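Local coordinates for putative cell adhesion protein (PDB 3LIU), which is probably a fimbrial subunit of the FimA/Mfa1 family that builds adhesive pili on the bacterial surface, at residues Q18-I23 against T141-Y146; T113-D118 against K209-V214; T135-T140 against S159-Y164; G221-D226 against V284-K289. All coordinates share one frame; numbering follows the deposited sequence.

Interaction 1 (Q18-I23 against T141-Y146); sequences QLALAI and TNYIGY
The carbonyl oxygen of Q18 is gripped twice by N142: its backbone N donates at 2.8 Å to Q18 O, and its side-chain ND2 at 3.3 Å to the same Q18 O, the two donors arriving from opposite faces of the carbonyl plane. Q18 O lies within 6° of the N142 amide plane, while OD1 of that amide accepts from the backbone N of V137; the carboxamide is therefore pinned at both ends and its rotation fixed. With CG anti to the carbonyl carbon (chi1 -66°), the amide is folded back beside its own backbone N, which lets both donors reach one acceptor. Parallel strand pairing continues from here, through A20 N to N142 O, I144 N to A20 O, and A22 N to I144 O. L19, L21, N142 and I144 occupy one face of the sheet. There CD1 of L19 lies 3.6 Å from CD1 of I144, and CG and CD1 of L21 rest against I144 CB and CG2; L21 also touches V86 and V88 of strand 82-90. On the other face A20 CB approaches the Y143 ring obliquely. Past the last bridge the chain turns at G145, and the Y146 ring swings back over strand 18-23: A22 CB makes a CH-pi contact 4.0 Å from the ring centroid, while Y143 CD1 sits over the centre of the opposite face. The 141-144 strand of this FimA-family domain is thus joined to strand 16-24 by main-chain bonds that apolar groups shield on both faces, with the N142 amide adding a side-chain bond at the Q18 end.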
# COMPACT_ATOMS: atom_id res chain seq x y z
N GLN A 18 -0.12 -24.04 -25.10
CA GLN A 18 -0.46 -24.10 -23.69
C GLN A 18 0.59 -23.29 -22.94
O GLN A 18 1.73 -23.15 -23.40
CB GLN A 18 -0.49 -25.54 -23.19
CG GLN A 18 -1.51 -26.45 -23.92
CD GLN A 18 -2.91 -26.39 -23.32
OE1 GLN A 18 -3.08 -26.27 -22.11
NE2 GLN A 18 -3.92 -26.50 -24.18
N LEU A 19 0.18 -22.73 -21.80
CA LEU A 19 1.03 -21.92 -20.95
C LEU A 19 0.82 -22.38 -19.53
O LEU A 19 -0.33 -22.50 -19.08
CB LEU A 19 0.65 -20.44 -21.07
CG LEU A 19 1.50 -19.50 -20.21
CD1 LEU A 19 3.00 -19.59 -20.62
CD2 LEU A 19 1.00 -18.08 -20.33
N ALA A 20 1.92 -22.66 -18.83
CA ALA A 20 1.92 -22.84 -17.38
C ALA A 20 2.95 -21.87 -16.81
O ALA A 20 3.98 -21.58 -17.44
CB ALA A 20 2.23 -24.27 -16.98
N LEU A 21 2.67 -21.38 -15.62
CA LEU A 21 3.44 -20.25 -15.08
C LEU A 21 3.70 -20.49 -13.60
O LEU A 21 2.82 -20.93 -12.91
CB LEU A 21 2.67 -18.94 -15.36
CG LEU A 21 3.36 -17.61 -15.04
CD1 LEU A 21 2.93 -16.52 -16.02
CD2 LEU A 21 3.14 -17.18 -13.59
N ALA A 22 4.94 -20.25 -13.14
CA ALA A 22 5.29 -20.40 -11.73
C ALA A 22 5.70 -19.05 -11.12
O ALA A 22 6.48 -18.29 -11.76
CB ALA A 22 6.36 -21.43 -11.57
N ILE A 23 5.17 -18.72 -9.94
CA ILE A 23 5.56 -17.46 -9.23
C ILE A 23 6.37 -17.73 -7.96
O ILE A 23 6.24 -18.80 -7.31
CB ILE A 23 4.33 -16.56 -8.90
CG1 ILE A 23 3.43 -17.22 -7.84
CG2 ILE A 23 3.52 -16.29 -10.20
CD1 ILE A 23 3.83 -16.99 -6.38
N THR A 141 3.62 -27.18 -24.70
CA THR A 141 3.50 -26.53 -23.41
C THR A 141 4.63 -25.49 -23.17
O THR A 141 5.81 -25.83 -23.11
CB THR A 141 3.43 -27.56 -22.25
OG1 THR A 141 2.27 -28.39 -22.43
CG2 THR A 141 3.31 -26.84 -20.89
N ASN A 142 4.25 -24.21 -23.07
CA ASN A 142 5.21 -23.16 -22.72
C ASN A 142 5.21 -22.93 -21.22
O ASN A 142 4.14 -22.77 -20.61
CB ASN A 142 4.90 -21.85 -23.42
CG ASN A 142 5.07 -21.93 -24.90
OD1 ASN A 142 6.16 -21.66 -25.43
ND2 ASN A 142 4.01 -22.30 -25.59
N TYR A 143 6.40 -22.87 -20.64
CA TYR A 143 6.53 -22.63 -19.21
C TYR A 143 7.11 -21.24 -18.96
O TYR A 143 8.02 -20.79 -19.68
CB TYR A 143 7.44 -23.70 -18.60
CG TYR A 143 6.89 -25.10 -18.64
CD1 TYR A 143 5.91 -25.49 -17.75
CD2 TYR A 143 7.39 -26.04 -19.54
CE1 TYR A 143 5.40 -26.75 -17.77
CE2 TYR A 143 6.88 -27.32 -19.56
CZ TYR A 143 5.88 -27.66 -18.67
OH TYR A 143 5.33 -28.91 -18.63
N ILE A 144 6.58 -20.56 -17.94
CA ILE A 144 7.18 -19.33 -17.45
C ILE A 144 7.45 -19.48 -15.97
O ILE A 144 6.53 -19.61 -15.14
CB ILE A 144 6.28 -18.12 -17.71
CG1 ILE A 144 6.07 -17.96 -19.22
CG2 ILE A 144 6.89 -16.85 -17.06
CD1 ILE A 144 5.10 -16.83 -19.62
N GLY A 145 8.74 -19.46 -15.65
CA GLY A 145 9.19 -19.49 -14.27
C GLY A 145 9.64 -20.84 -13.75
O GLY A 145 9.88 -20.97 -12.54
N TYR A 146 9.80 -21.83 -14.63
CA TYR A 146 10.10 -23.20 -14.21
C TYR A 146 11.57 -23.57 -14.34
O TYR A 146 11.96 -24.69 -14.02
CB TYR A 146 9.25 -24.18 -15.01
CG TYR A 146 7.83 -24.25 -14.61
CD1 TYR A 146 6.92 -23.26 -14.97
CD2 TYR A 146 7.36 -25.33 -13.87
CE1 TYR A 146 5.58 -23.35 -14.60
CE2 TYR A 146 6.03 -25.44 -13.51
CZ TYR A 146 5.15 -24.44 -13.85
OH TYR A 146 3.84 -24.57 -13.48

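Interaction 2 (T113-D118 against K209-V214)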
# COMPACT_ATOMS: atom_id res chain seq x y z
N THR A 113 -8.37 -0.39 -12.00
CA THR A 113 -8.40 0.24 -10.69
C THR A 113 -8.73 -0.80 -9.62
O THR A 113 -9.73 -1.49 -9.73
CB THR A 113 -9.41 1.38 -10.63
OG1 THR A 113 -8.99 2.40 -11.55
CG2 THR A 113 -9.46 1.97 -9.19
N ILE A 114 -7.90 -0.91 -8.58
CA ILE A 114 -8.25 -1.78 -7.42
C ILE A 114 -8.69 -0.88 -6.24
O ILE A 114 -8.37 0.32 -6.22
CB ILE A 114 -7.07 -2.77 -7.03
CG1 ILE A 114 -5.78 -2.00 -6.78
CG2 ILE A 114 -7.00 -3.92 -8.09
CD1 ILE A 114 -4.46 -2.85 -6.35
N ASN A 115 -9.43 -1.46 -5.29
CA ASN A 115 -10.07 -0.72 -4.20
C ASN A 115 -9.56 -1.19 -2.84
O ASN A 115 -9.49 -2.39 -2.56
CB ASN A 115 -11.58 -0.87 -4.27
CG ASN A 115 -12.12 -0.45 -5.60
OD1 ASN A 115 -12.14 0.75 -5.93
ND2 ASN A 115 -12.52 -1.43 -6.41
N LEU A 116 -9.18 -0.22 -2.02
CA LEU A 116 -8.44 -0.48 -0.77
C LEU A 116 -9.24 -1.31 0.20
O LEU A 116 -8.69 -2.16 0.87
CB LEU A 116 -7.98 0.83 -0.11
CG LEU A 116 -7.08 0.66 1.12
CD1 LEU A 116 -5.80 -0.18 0.79
CD2 LEU A 116 -6.64 2.05 1.71
N SER A 117 -10.56 -1.12 0.22
CA SER A 117 -11.41 -1.83 1.12
C SER A 117 -11.44 -3.35 0.86
O SER A 117 -11.87 -4.09 1.75
CB SER A 117 -12.86 -1.23 1.08
OG SER A 117 -13.42 -1.41 -0.21
N ASP A 118 -10.98 -3.81 -0.32
CA ASP A 118 -10.77 -5.22 -0.57
C ASP A 118 -9.48 -5.77 0.02
O ASP A 118 -9.33 -6.99 0.02
CB ASP A 118 -10.71 -5.56 -2.06
CG ASP A 118 -12.03 -5.31 -2.78
OD1 ASP A 118 -13.06 -5.45 -2.15
OD2 ASP A 118 -12.00 -5.00 -3.97
N LYS A 209 -4.84 7.03 -0.08
CA LYS A 209 -5.44 6.83 -1.40
C LYS A 209 -6.11 5.46 -1.38
O LYS A 209 -5.51 4.45 -1.02
CB LYS A 209 -4.43 6.98 -2.52
CG LYS A 209 -4.15 8.45 -2.81
CD LYS A 209 -3.41 8.70 -4.08
CE LYS A 209 -3.28 10.21 -4.35
NZ LYS A 209 -2.51 10.54 -5.57
N GLY A 210 -7.40 5.46 -1.72
CA GLY A 210 -8.17 4.23 -1.64
C GLY A 210 -8.30 3.54 -2.96
O GLY A 210 -9.00 2.52 -3.06
N VAL A 211 -7.64 4.09 -3.98
CA VAL A 211 -7.59 3.49 -5.32
C VAL A 211 -6.14 3.44 -5.81
O VAL A 211 -5.30 4.27 -5.41
CB VAL A 211 -8.42 4.25 -6.38
CG1 VAL A 211 -9.93 4.15 -6.13
CG2 VAL A 211 -7.96 5.74 -6.47
N SER A 212 -5.87 2.48 -6.69
CA SER A 212 -4.53 2.22 -7.27
C SER A 212 -4.67 1.50 -8.60
O SER A 212 -5.66 0.80 -8.85
CB SER A 212 -3.66 1.36 -6.32
OG SER A 212 -2.40 0.96 -6.91
N SER A 213 -3.69 1.65 -9.47
CA SER A 213 -3.56 0.73 -10.62
C SER A 213 -3.15 -0.67 -10.08
O SER A 213 -2.53 -0.77 -9.03
CB SER A 213 -2.49 1.25 -11.61
OG SER A 213 -2.95 2.43 -12.22
N VAL A 214 -3.48 -1.73 -10.81
CA VAL A 214 -3.19 -3.08 -10.35
C VAL A 214 -1.71 -3.47 -10.58
O VAL A 214 -1.18 -4.27 -9.83
CB VAL A 214 -4.15 -4.11 -10.98
CG1 VAL A 214 -3.87 -4.34 -12.47
CG2 VAL A 214 -4.11 -5.42 -10.18
O HOH W 1 -11.81 2.49 -3.47
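The I114 side chain packs closely, CG1 against S212 and CG2 against V214, in this short antiparallel pairing between strand 113-115 and the end of strand 193-213. I114 carries CG1 between its backbone N and carbonyl carbon (chi1 55°), which lays CG1 3.5 Å from S212 O and leaves CG2 to meet V214 CG2 at 3.9 Å, the two side chains crossing at about a right angle. Y285, I96 and D174 also touch the I114 side chain. I114 and S212 are the hydrogen-bonded pair, but unequally so: I114 N gives a straight bond of 2.8 Å to S212 O, whereas the return bond from S212 N to I114 O is weak. S212 OG donates to S213 O, and I223 O is a further hydrogen-bond partner of this hydroxyl outside the contact. Farther along, L116 N donates at 2.9 Å to G210 O, and L116 CB lies 3.5 Å from G210 O.

On the face bearing T113, N115 and V211, T113 CG2 still touches V211 CB at 3.8 Å; the N115 end is looser, its OD1 coming no nearer than 4.1 Å to V211 CG1. A water bridges here, donating to both N115 OD1 and G210 O, so that G210 O serves a backbone amide and a water. The pairing thus rests on two sound main-chain bonds and the apolar contacts of I114, while its partly exposed N115 edge is joined through solvent.

Interaction 3 (T135-T140 against S159-Y164); sequences TLVANT and SGKEVY
V137 and K161 meet because of their torsions: V137 has CG1 anti to the backbone N (chi1 174°), which leaves CG2 anti to the carbonyl carbon and facing the lysine, and K161 runs out extended from CG anti to the backbone N (chi1 -166°), bending only at chi4. Their side chains cross at about a right angle, with V137 CG2 3.9 Å from K161 CD, in van der Waals contact with the aliphatic part of the lysine. The contact lies at the surface of the FimA-family beta domain, where the end of strand 127-136 and the loop that follows it face the end of strand 158-162. These two are not paired directly. Strand 141-144, which follows 127-136 in the chain, pairs in parallel with 158-162, and K161 and T141 share a backbone hydrogen bond.

No direct hydrogen bond joins the two segments; two waters do that work. One accepts from T135 N and donates to V163 O, and the other donates to T135 O and accepts from K161 NZ, so both main-chain polar atoms of T135 are tied across the gap and the lysine ammonium is held near the chain it crosses. Between the bridges V163 supplies van der Waals contact. It places CG1 3.5 Å from T135 O, while V163 CG2 meets L136 CD2 only loosely, at 4.3 Å; V163 also leans on V134, N142 and I144, which carries this edge toward the buried layer of the domain. At the far end T140 OG1 lies 3.8 Å from G160 CA.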
# COMPACT_ATOMS: atom_id res chain seq x y z
N THR A 135 8.20 -15.33 -26.22
CA THR A 135 7.70 -15.91 -27.48
C THR A 135 7.16 -17.30 -27.20
O THR A 135 7.90 -18.21 -26.81
CB THR A 135 8.77 -15.91 -28.57
OG1 THR A 135 9.19 -14.56 -28.76
CG2 THR A 135 8.22 -16.50 -29.92
N LEU A 136 5.85 -17.44 -27.36
CA LEU A 136 5.17 -18.71 -27.11
C LEU A 136 5.28 -19.57 -28.36
O LEU A 136 4.99 -19.12 -29.46
CB LEU A 136 3.69 -18.46 -26.72
CG LEU A 136 3.45 -17.59 -25.46
CD1 LEU A 136 2.00 -17.05 -25.34
CD2 LEU A 136 3.86 -18.32 -24.18
N VAL A 137 5.71 -20.82 -28.18
CA VAL A 137 5.91 -21.76 -29.29
C VAL A 137 4.62 -22.53 -29.51
O VAL A 137 3.95 -22.96 -28.56
CB VAL A 137 7.08 -22.71 -28.98
CG1 VAL A 137 7.21 -23.80 -30.04
CG2 VAL A 137 8.35 -21.91 -28.89
N ALA A 138 4.25 -22.66 -30.77
CA ALA A 138 2.99 -23.33 -31.15
C ALA A 138 3.02 -24.82 -30.83
O ALA A 138 4.08 -25.45 -30.82
CB ALA A 138 2.68 -23.09 -32.63
N ASN A 139 1.84 -25.36 -30.52
CA ASN A 139 1.64 -26.79 -30.36
C ASN A 139 2.55 -27.41 -29.33
O ASN A 139 3.12 -28.45 -29.56
CB ASN A 139 1.85 -27.49 -31.71
CG ASN A 139 0.93 -26.94 -32.77
OD1 ASN A 139 -0.24 -26.69 -32.52
ND2 ASN A 139 1.46 -26.72 -33.96
N THR A 140 2.67 -26.76 -28.18
CA THR A 140 3.50 -27.29 -27.11
C THR A 140 3.20 -26.59 -25.81
O THR A 140 2.61 -25.51 -25.82
CB THR A 140 5.01 -27.14 -27.41
OG1 THR A 140 5.73 -27.93 -26.47
CG2 THR A 140 5.48 -25.71 -27.30
N SER A 159 6.64 -32.51 -21.39
CA SER A 159 7.78 -31.80 -21.92
C SER A 159 7.26 -30.56 -22.65
O SER A 159 6.12 -30.51 -23.11
CB SER A 159 8.62 -32.69 -22.84
OG SER A 159 8.12 -32.62 -24.16
N GLY A 160 8.10 -29.54 -22.70
CA GLY A 160 7.75 -28.28 -23.33
C GLY A 160 8.95 -27.37 -23.37
O GLY A 160 10.07 -27.81 -23.58
N LYS A 161 8.73 -26.08 -23.17
CA LYS A 161 9.82 -25.12 -23.31
C LYS A 161 9.64 -23.98 -22.34
O LYS A 161 8.56 -23.38 -22.29
CB LYS A 161 9.86 -24.56 -24.72
CG LYS A 161 11.15 -23.81 -25.04
CD LYS A 161 11.01 -23.00 -26.31
CE LYS A 161 12.33 -22.50 -26.80
NZ LYS A 161 12.20 -21.18 -27.43
N GLU A 162 10.68 -23.72 -21.56
CA GLU A 162 10.74 -22.52 -20.73
C GLU A 162 11.06 -21.33 -21.66
O GLU A 162 12.04 -21.34 -22.41
CB GLU A 162 11.79 -22.68 -19.64
CG GLU A 162 12.05 -21.40 -18.82
CD GLU A 162 10.87 -21.01 -17.98
OE1 GLU A 162 10.19 -21.92 -17.43
OE2 GLU A 162 10.62 -19.79 -17.84
N VAL A 163 10.19 -20.33 -21.62
CA VAL A 163 10.26 -19.22 -22.55
C VAL A 163 10.62 -17.90 -21.89
O VAL A 163 10.85 -16.92 -22.56
CB VAL A 163 8.95 -19.08 -23.37
CG1 VAL A 163 8.67 -20.35 -24.16
CG2 VAL A 163 7.76 -18.69 -22.48
N TYR A 164 10.72 -17.89 -20.57
CA TYR A 164 11.09 -16.70 -19.80
C TYR A 164 12.48 -16.89 -19.20
O TYR A 164 13.37 -16.05 -19.41
CB TYR A 164 10.06 -16.45 -18.70
CG TYR A 164 10.46 -15.51 -17.57
CD1 TYR A 164 10.58 -14.13 -17.79
CD2 TYR A 164 10.64 -15.98 -16.29
CE1 TYR A 164 10.92 -13.24 -16.75
CE2 TYR A 164 10.95 -15.09 -15.23
CZ TYR A 164 11.09 -13.73 -15.47
OH TYR A 164 11.42 -12.86 -14.45
O HOH W 2 10.67 -16.14 -25.09
O HOH W 3 10.47 -19.02 -27.08

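Interaction 4 (G221-D226 against V284-K289); sequences GTIEKD and VYENTK
Two irregular loops, one after strand 193-213 and the other after strand 282-284, are laced together by carboxylates that accept backbone amides, a polar junction near the centre of this fimbrillin-family chain. Each loop contributes one glutamate. From 284-289, E286 reaches across with OE1, which takes a bond of 2.9 Å from I223 N and a weak one from E224 N; I223 N meets it from above the carboxylate plane, 42° out of it. OE2 of the same group accepts from the backbone N of R356, so the carboxylate is held through both oxygens.

E224 answers in the other direction. Its chain, with CG anti to the backbone N (chi1 -178°), stretches fully to set its carboxylate against the loop at 287-289. There E224 OE1 accepts from T288 OG1 at 2.6 Å on its syn lone pair. OE2 takes two backbone donors, T288 N at 2.9 Å from above the carboxylate plane and K289 N at 3.0 Å on the syn lone pair, and K209 adds a salt bridge to OE2. This gathering of donors would probably stabilise the charged form of E224, although E286 OE1 lies 5.0 Å from E224 OE1. A water spans K225 N and E286 O nearby. At the exposed rim the extended K289 chain ends in a salt bridge, its NZ 2.8 Å from D226 OD1, met on the syn side, 27° out of the carboxylate plane.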
# COMPACT_ATOMS: atom_id res chain seq x y z
N GLY A 221 7.34 -0.79 -10.07
CA GLY A 221 7.10 0.53 -10.61
C GLY A 221 5.87 1.17 -9.97
O GLY A 221 5.04 0.51 -9.34
N THR A 222 5.75 2.47 -10.15
CA THR A 222 4.65 3.23 -9.59
C THR A 222 3.31 2.77 -10.17
O THR A 222 3.21 2.46 -11.37
CB THR A 222 4.86 4.76 -9.75
OG1 THR A 222 3.78 5.45 -9.10
CG2 THR A 222 4.91 5.19 -11.20
N ILE A 223 2.33 2.65 -9.28
CA ILE A 223 0.97 2.25 -9.60
C ILE A 223 -0.03 3.26 -9.02
O ILE A 223 -1.23 3.02 -8.99
CB ILE A 223 0.64 0.83 -9.05
CG1 ILE A 223 0.98 0.74 -7.57
CG2 ILE A 223 1.34 -0.26 -9.92
CD1 ILE A 223 0.64 -0.61 -6.87
N GLU A 224 0.49 4.36 -8.51
CA GLU A 224 -0.31 5.42 -7.92
C GLU A 224 -1.27 6.01 -8.93
O GLU A 224 -0.90 6.25 -10.08
CB GLU A 224 0.60 6.57 -7.43
CG GLU A 224 -0.17 7.74 -6.73
CD GLU A 224 0.76 8.81 -6.17
OE1 GLU A 224 1.98 8.71 -6.39
OE2 GLU A 224 0.29 9.73 -5.46
N LYS A 225 -2.49 6.28 -8.48
CA LYS A 225 -3.47 7.00 -9.30
C LYS A 225 -3.39 8.49 -9.01
O LYS A 225 -3.42 8.91 -7.85
CB LYS A 225 -4.88 6.56 -8.96
CG LYS A 225 -5.31 5.17 -9.44
CD LYS A 225 -5.06 4.95 -10.94
CE LYS A 225 -5.91 3.78 -11.47
NZ LYS A 225 -5.60 3.39 -12.86
N ASP A 226 -3.28 9.29 -10.07
CA ASP A 226 -3.43 10.73 -9.95
C ASP A 226 -4.85 11.03 -9.52
O ASP A 226 -5.79 10.34 -9.92
CB ASP A 226 -3.19 11.42 -11.28
CG ASP A 226 -1.77 11.40 -11.69
OD1 ASP A 226 -0.89 11.01 -10.92
OD2 ASP A 226 -1.51 11.82 -12.81
N VAL A 284 -2.29 0.64 2.94
CA VAL A 284 -2.72 1.79 2.16
C VAL A 284 -2.14 1.61 0.77
O VAL A 284 -1.20 0.81 0.58
CB VAL A 284 -2.20 3.16 2.78
CG1 VAL A 284 -2.77 3.41 4.15
CG2 VAL A 284 -0.68 3.21 2.85
N TYR A 285 -2.68 2.33 -0.21
CA TYR A 285 -2.09 2.35 -1.55
C TYR A 285 -1.07 3.50 -1.63
O TYR A 285 -0.95 4.34 -0.71
CB TYR A 285 -3.16 2.47 -2.66
CG TYR A 285 -4.08 1.26 -2.87
CD1 TYR A 285 -3.61 -0.04 -2.81
CD2 TYR A 285 -5.43 1.44 -3.19
CE1 TYR A 285 -4.42 -1.12 -3.02
CE2 TYR A 285 -6.27 0.33 -3.42
CZ TYR A 285 -5.77 -0.93 -3.32
OH TYR A 285 -6.54 -2.05 -3.49
N GLU A 286 -0.39 3.58 -2.77
CA GLU A 286 0.60 4.64 -2.96
C GLU A 286 -0.05 6.01 -2.92
O GLU A 286 -1.17 6.21 -3.41
CB GLU A 286 1.36 4.50 -4.29
CG GLU A 286 2.16 3.21 -4.41
CD GLU A 286 3.21 3.26 -5.52
OE1 GLU A 286 2.88 3.77 -6.62
OE2 GLU A 286 4.33 2.71 -5.31
N ASN A 287 0.67 6.92 -2.30
CA ASN A 287 0.37 8.33 -2.32
C ASN A 287 1.68 9.13 -2.15
O ASN A 287 2.29 9.14 -1.07
CB ASN A 287 -0.60 8.69 -1.22
CG ASN A 287 -1.02 10.16 -1.28
OD1 ASN A 287 -0.58 10.88 -2.18
ND2 ASN A 287 -1.80 10.62 -0.30
N THR A 288 2.12 9.72 -3.24
CA THR A 288 3.27 10.62 -3.24
C THR A 288 2.84 12.00 -3.64
O THR A 288 3.51 12.97 -3.31
CB THR A 288 4.39 10.16 -4.20
OG1 THR A 288 3.94 10.26 -5.56
CG2 THR A 288 4.76 8.70 -3.88
N LYS A 289 1.73 12.12 -4.35
CA LYS A 289 1.30 13.44 -4.82
C LYS A 289 0.39 14.20 -3.86
O LYS A 289 0.42 15.42 -3.85
CB LYS A 289 0.69 13.35 -6.22
CG LYS A 289 1.77 12.96 -7.25
CD LYS A 289 1.18 12.62 -8.58
CE LYS A 289 2.24 12.10 -9.58
NZ LYS A 289 1.67 12.19 -10.98
O HOH W 4 -2.75 5.31 -5.67

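In the fold
The four contacts fall into two clusters. Interactions 1 and 3 lie 8 Å apart between centres and meet where strand 141-144 pairs with 158-162: Y143 N is hydrogen-bonded to K161 O at 2.8 Å, and Y146 N to E162 OE1 at 2.8 Å, so the buried pairing of interaction 1 runs on into the water-bridged surface of interaction 3. Interactions 2 and 4, 10 Å apart between centres, meet nearer the centre of the chain, where S213 N is hydrogen-bonded to I223 O at 2.9 Å and S213 OG to K225 NZ at 2.9 Å. The clusters stay separate, with interactions 1 and 2 centred 28 Å apart. Interaction 3 is nested within the chain loop that interaction 2 closes.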